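Local coordinates for carbohydrate binding protein (Flavobacterium johnsoniae, PDB 3HZB) that binds calcium through a betagamma-crystallin domain, the part of a longer protein present here, and is probably involved in carbohydrate binding, at residues Asp1-Phe14 / Leu31-Thr44. Sequence-based numbering, arbitrary orientation.
Sequences DVITVYKDCNYTGF and LGVLNDDISSLRIT. With CA (calcium ion), chain L; CA (calcium ion), chain M; CA (calcium ion), chain K.
Strands 3-6 and 40-43 pair antiparallel, from Ile3 opposite Ile43 to Tyr6 opposite Ser40, where Ser39 and Ser40 both face Tyr6 in a classic beta bulge. Tyr6 O accepts from Ser39 N (2.8 Å) and weakly from Ser40 N. At the bulge, Lys7 O, Asp37 O and Ser39 OG bind one calcium, with waters and Asp77 completing the site. Lys7 NZ, brought round by a bend at chi4 (71°), forms a salt bridge to Asp37 OD1 on its syn side (2.9 Å). Ser40 OG donates to Asp8 O (2.7 Å) and weakly accepts from Tyr11 N, tying the 7-14 turn to the strand. Arg42 lays one guanidinium face near the Tyr11 ring, an off-centre cation-pi contact with the planes 35° apart. Its NE makes a weak bond to Tyr6 OH, and NH1 reaches Asn65 O of the second subunit. Ile3, Val5, Leu41 and Ile43 point to the sheet face away from Tyr6 and Arg42. There Val5 CB meets Ile38 CD1 (3.7 Å) and Val5 CG1 meets Leu41 CD2. Ile3 and Leu41 pack on strand 47-52, Ile3 and Ile38 on 81-86, as in the Greek-key betagamma-crystallin sandwich. Strand 15-18 flanks 3-6, its Leu18 touching Val5, and a disulfide joins Cys9 to Cys70.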
loop_
_atom_site.group_PDB
_atom_site.type_symbol
_atom_site.label_atom_id
_atom_site.label_comp_id
_atom_site.label_asym_id
_atom_site.label_seq_id
_atom_site.Cartn_x
_atom_site.Cartn_y
_atom_site.Cartn_z
ATOM N N ASP B 1 6.412 -6.968 10.477
ATOM C CA ASP B 1 5.883 -5.575 10.552
ATOM C C ASP B 1 4.826 -5.327 9.485
ATOM O O ASP B 1 5.092 -5.455 8.289
ATOM C CB ASP B 1 7.022 -4.568 10.383
ATOM C CG ASP B 1 8.081 -4.701 11.457
ATOM O OD1 ASP B 1 7.728 -4.637 12.654
ATOM O OD2 ASP B 1 9.267 -4.866 11.102
ATOM N N VAL B 2 3.630 -4.961 9.924
ATOM C CA VAL B 2 2.530 -4.700 9.007
ATOM C C VAL B 2 2.543 -3.259 8.516
ATOM O O VAL B 2 1.817 -2.903 7.589
ATOM C CB VAL B 2 1.175 -4.987 9.676
ATOM C CG1 VAL B 2 1.059 -6.472 9.982
ATOM C CG2 VAL B 2 1.039 -4.167 10.949
ATOM N N ILE B 3 3.366 -2.430 9.149
ATOM C CA ILE B 3 3.473 -1.032 8.759
ATOM C C ILE B 3 4.916 -0.556 8.844
ATOM O O ILE B 3 5.617 -0.837 9.810
ATOM C CB ILE B 3 2.591 -0.136 9.654
ATOM C CG1 ILE B 3 1.112 -0.445 9.383
ATOM C CG2 ILE B 3 2.892 1.329 9.391
ATOM C CD1 ILE B 3 0.154 0.331 10.240
ATOM N N THR B 4 5.363 0.144 7.809
ATOM C CA THR B 4 6.715 0.676 7.791
ATOM C C THR B 4 6.617 2.177 7.546
ATOM O O THR B 4 5.918 2.621 6.639
ATOM C CB THR B 4 7.569 0.024 6.682
ATOM O OG1 THR B 4 7.629 -1.392 6.900
ATOM C CG2 THR B 4 8.985 0.581 6.708
ATOM N N VAL B 5 7.291 2.957 8.383
ATOM C CA VAL B 5 7.276 4.405 8.240
ATOM C C VAL B 5 8.647 4.846 7.745
ATOM O O VAL B 5 9.674 4.411 8.269
ATOM C CB VAL B 5 6.934 5.089 9.578
ATOM C CG1 VAL B 5 5.530 4.695 9.990
ATOM C CG2 VAL B 5 7.936 4.683 10.664
ATOM N N TYR B 6 8.657 5.703 6.731
ATOM C CA TYR B 6 9.912 6.160 6.152
ATOM C C TYR B 6 10.207 7.624 6.387
ATOM O O TYR B 6 9.300 8.460 6.455
ATOM C CB TYR B 6 9.934 5.898 4.644
ATOM C CG TYR B 6 9.757 4.451 4.256
ATOM C CD1 TYR B 6 8.493 3.867 4.240
ATOM C CD2 TYR B 6 10.852 3.667 3.891
ATOM C CE1 TYR B 6 8.317 2.542 3.872
ATOM C CE2 TYR B 6 10.687 2.331 3.519
ATOM C CZ TYR B 6 9.414 1.780 3.514
ATOM O OH TYR B 6 9.225 0.466 3.157
ATOM N N LYS B 7 11.498 7.922 6.485
ATOM C CA LYS B 7 11.958 9.280 6.700
ATOM C C LYS B 7 11.664 10.144 5.477
ATOM O O LYS B 7 11.257 11.277 5.619
ATOM C CB LYS B 7 13.462 9.290 6.986
ATOM C CG LYS B 7 14.027 10.666 7.338
ATOM C CD LYS B 7 15.543 10.596 7.525
ATOM C CE LYS B 7 16.110 11.928 7.995
ATOM N NZ LYS B 7 15.735 12.213 9.412
ATOM N N ASP B 8 11.866 9.605 4.280
ATOM C CA ASP B 8 11.624 10.368 3.056
ATOM C C ASP B 8 10.419 9.898 2.261
ATOM O O ASP B 8 9.879 8.821 2.500
ATOM C CB ASP B 8 12.848 10.308 2.136
ATOM C CG ASP B 8 14.083 10.910 2.763
ATOM O OD1 ASP B 8 13.940 11.770 3.655
ATOM O OD2 ASP B 8 15.198 10.533 2.352
ATOM N N CYS B 9 10.011 10.714 1.296
ATOM C CA CYS B 9 8.892 10.368 0.434
ATOM C C CYS B 9 9.316 9.227 -0.484
ATOM O O CYS B 9 10.504 8.936 -0.606
ATOM C CB CYS B 9 8.455 11.602 -0.369
ATOM S SG CYS B 9 7.416 12.689 0.658
ATOM N N ASN B 10 8.343 8.562 -1.099
ATOM C CA ASN B 10 8.623 7.449 -2.002
ATOM C C ASN B 10 9.262 6.244 -1.317
ATOM O O ASN B 10 10.076 5.533 -1.913
ATOM C CB ASN B 10 9.510 7.924 -3.152
ATOM C CG ASN B 10 8.804 8.913 -4.051
ATOM O OD1 ASN B 10 9.441 9.745 -4.699
ATOM N ND2 ASN B 10 7.479 8.822 -4.105
ATOM N N TYR B 11 8.896 6.025 -0.057
ATOM C CA TYR B 11 9.389 4.882 0.711
ATOM C C TYR B 11 10.908 4.726 0.712
ATOM O O TYR B 11 11.433 3.650 0.417
ATOM C CB TYR B 11 8.729 3.602 0.181
ATOM C CG TYR B 11 7.271 3.799 -0.178
ATOM C CD1 TYR B 11 6.846 3.763 -1.509
ATOM C CD2 TYR B 11 6.326 4.086 0.806
ATOM C CE1 TYR B 11 5.511 4.016 -1.852
ATOM C CE2 TYR B 11 4.996 4.339 0.478
ATOM C CZ TYR B 11 4.594 4.307 -0.852
ATOM O OH TYR B 11 3.287 4.602 -1.176
ATOM N N THR B 12 11.604 5.804 1.055
ATOM C CA THR B 12 13.062 5.803 1.109
ATOM C C THR B 12 13.508 6.490 2.398
ATOM O O THR B 12 12.695 7.094 3.100
ATOM C CB THR B 12 13.674 6.559 -0.097
ATOM O OG1 THR B 12 13.219 7.917 -0.094
ATOM C CG2 THR B 12 13.267 5.897 -1.407
ATOM N N GLY B 13 14.799 6.400 2.704
ATOM C CA GLY B 13 15.315 7.013 3.916
ATOM C C GLY B 13 15.149 6.076 5.098
ATOM O O GLY B 13 14.540 5.017 4.965
ATOM N N PHE B 14 15.690 6.458 6.250
ATOM C CA PHE B 14 15.597 5.627 7.443
ATOM C C PHE B 14 14.166 5.161 7.678
ATOM O O PHE B 14 13.236 5.964 7.653
ATOM C CB PHE B 14 16.064 6.391 8.677
ATOM C CG PHE B 14 16.172 5.533 9.897
ATOM C CD1 PHE B 14 17.329 4.807 10.147
ATOM C CD2 PHE B 14 15.094 5.400 10.767
ATOM C CE1 PHE B 14 17.413 3.955 11.247
ATOM C CE2 PHE B 14 15.167 4.553 11.864
ATOM C CZ PHE B 14 16.327 3.828 12.106
ATOM N N LEU B 31 13.071 2.996 17.994
ATOM C CA LEU B 31 13.215 2.359 16.687
ATOM C C LEU B 31 14.087 3.235 15.796
ATOM O O LEU B 31 14.373 2.879 14.653
ATOM C CB LEU B 31 11.847 2.180 16.021
ATOM C CG LEU B 31 10.839 1.288 16.744
ATOM C CD1 LEU B 31 9.495 1.335 16.031
ATOM C CD2 LEU B 31 11.382 -0.133 16.794
ATOM N N GLY B 32 14.495 4.388 16.322
ATOM C CA GLY B 32 15.329 5.304 15.557
ATOM C C GLY B 32 14.516 6.295 14.738
ATOM O O GLY B 32 15.072 7.126 14.013
ATOM N N VAL B 33 13.195 6.204 14.854
ATOM C CA VAL B 33 12.289 7.089 14.132
ATOM C C VAL B 33 12.176 8.409 14.891
ATOM O O VAL B 33 11.901 8.420 16.090
ATOM C CB VAL B 33 10.892 6.443 13.991
ATOM C CG1 VAL B 33 9.940 7.392 13.271
ATOM C CG2 VAL B 33 11.012 5.129 13.229
ATOM N N LEU B 34 12.383 9.516 14.184
ATOM C CA LEU B 34 12.344 10.845 14.790
ATOM C C LEU B 34 11.006 11.568 14.751
ATOM O O LEU B 34 10.128 11.262 13.944
ATOM C CB LEU B 34 13.391 11.743 14.129
ATOM C CG LEU B 34 14.866 11.383 14.321
ATOM C CD1 LEU B 34 15.711 12.119 13.286
ATOM C CD2 LEU B 34 15.305 11.752 15.734
ATOM N N ASN B 35 10.881 12.548 15.638
ATOM C CA ASN B 35 9.694 13.380 15.743
ATOM C C ASN B 35 9.623 14.280 14.505
ATOM O O ASN B 35 10.661 14.615 13.933
ATOM C CB ASN B 35 9.802 14.249 16.996
ATOM C CG ASN B 35 8.579 15.104 17.216
ATOM O OD1 ASN B 35 8.657 16.338 17.241
ATOM N ND2 ASN B 35 7.439 14.455 17.379
ATOM N N ASP B 36 8.410 14.655 14.090
ATOM C CA ASP B 36 8.214 15.541 12.935
ATOM C C ASP B 36 9.193 15.183 11.829
ATOM O O ASP B 36 9.916 16.045 11.333
ATOM C CB ASP B 36 8.447 16.999 13.350
ATOM C CG ASP B 36 7.425 17.488 14.346
ATOM O OD1 ASP B 36 6.529 16.695 14.678
ATOM O OD2 ASP B 36 7.512 18.654 14.792
ATOM N N ASP B 37 9.199 13.915 11.431
ATOM C CA ASP B 37 10.160 13.447 10.438
ATOM C C ASP B 37 9.611 12.461 9.408
ATOM O O ASP B 37 10.129 12.377 8.304
ATOM C CB ASP B 37 11.334 12.797 11.185
ATOM C CG ASP B 37 12.557 12.588 10.312
ATOM O OD1 ASP B 37 13.085 11.459 10.302
ATOM O OD2 ASP B 37 13.002 13.550 9.656
ATOM N N ILE B 38 8.581 11.700 9.758
ATOM C CA ILE B 38 8.030 10.727 8.819
ATOM C C ILE B 38 7.435 11.387 7.574
ATOM O O ILE B 38 6.770 12.422 7.671
ATOM C CB ILE B 38 6.963 9.847 9.516
ATOM C CG1 ILE B 38 7.630 9.031 10.629
ATOM C CG2 ILE B 38 6.297 8.919 8.504
ATOM C CD1 ILE B 38 6.652 8.267 11.520
ATOM N N SER B 39 7.687 10.793 6.406
ATOM C CA SER B 39 7.178 11.333 5.142
ATOM C C SER B 39 6.385 10.361 4.274
ATOM O O SER B 39 5.625 10.784 3.406
ATOM C CB SER B 39 8.322 11.913 4.319
ATOM O OG SER B 39 8.747 13.129 4.886
ATOM N N SER B 40 6.577 9.066 4.474
ATOM C CA SER B 40 5.814 8.088 3.705
ATOM C C SER B 40 5.627 6.831 4.539
ATOM O O SER B 40 6.341 6.618 5.525
ATOM C CB SER B 40 6.499 7.769 2.360
ATOM O OG SER B 40 7.766 7.157 2.513
ATOM N N LEU B 41 4.645 6.018 4.162
ATOM C CA LEU B 41 4.359 4.794 4.898
ATOM C C LEU B 41 3.829 3.681 4.019
ATOM O O LEU B 41 3.052 3.919 3.101
ATOM C CB LEU B 41 3.296 5.026 5.975
ATOM C CG LEU B 41 3.336 6.140 7.013
ATOM C CD1 LEU B 41 2.936 7.467 6.384
ATOM C CD2 LEU B 41 2.353 5.782 8.122
ATOM N N ARG B 42 4.250 2.459 4.316
ATOM C CA ARG B 42 3.743 1.300 3.604
ATOM C C ARG B 42 2.816 0.657 4.622
ATOM O O ARG B 42 3.165 0.531 5.797
ATOM C CB ARG B 42 4.856 0.316 3.248
ATOM C CG ARG B 42 5.673 0.680 2.020
ATOM C CD ARG B 42 6.725 -0.387 1.768
ATOM N NE ARG B 42 7.649 -0.028 0.696
ATOM C CZ ARG B 42 7.399 -0.179 -0.600
ATOM N NH1 ARG B 42 6.243 -0.690 -1.008
ATOM N NH2 ARG B 42 8.312 0.183 -1.494
ATOM N N ILE B 43 1.624 0.274 4.192
ATOM C CA ILE B 43 0.707 -0.361 5.118
ATOM C C ILE B 43 0.120 -1.638 4.543
ATOM O O ILE B 43 -0.528 -1.638 3.492
ATOM C CB ILE B 43 -0.392 0.633 5.575
ATOM C CG1 ILE B 43 -1.714 -0.095 5.781
ATOM C CG2 ILE B 43 -0.476 1.799 4.619
ATOM C CD1 ILE B 43 -2.776 0.793 6.324
ATOM N N THR B 44 0.393 -2.739 5.234
ATOM C CA THR B 44 -0.077 -4.046 4.812
ATOM C C THR B 44 -1.588 -4.158 4.930
ATOM O O THR B 44 -2.189 -3.752 5.929
ATOM C CB THR B 44 0.592 -5.165 5.640
ATOM O OG1 THR B 44 2.007 -5.142 5.404
ATOM C CG2 THR B 44 0.038 -6.533 5.247
HETATM CA CA CA L . 10.789 13.584 6.247
HETATM CA CA CA M . 4.278 17.026 15.790
HETATM CA CA CA K . 0.645 -2.146 0.942
HETATM O O HOH W 1 3.688 -7.096 5.948
HETATM O O HOH W 2 12.323 13.848 3.955
HETATM O O HOH W 3 10.665 0.914 0.117
HETATM O O HOH W 4 12.931 14.523 7.377
HETATM O O HOH W 5 2.704 -3.228 2.632
HETATM O O HOH W 6 10.742 15.780 4.793
HETATM O O HOH W 7 2.635 18.719 14.576
#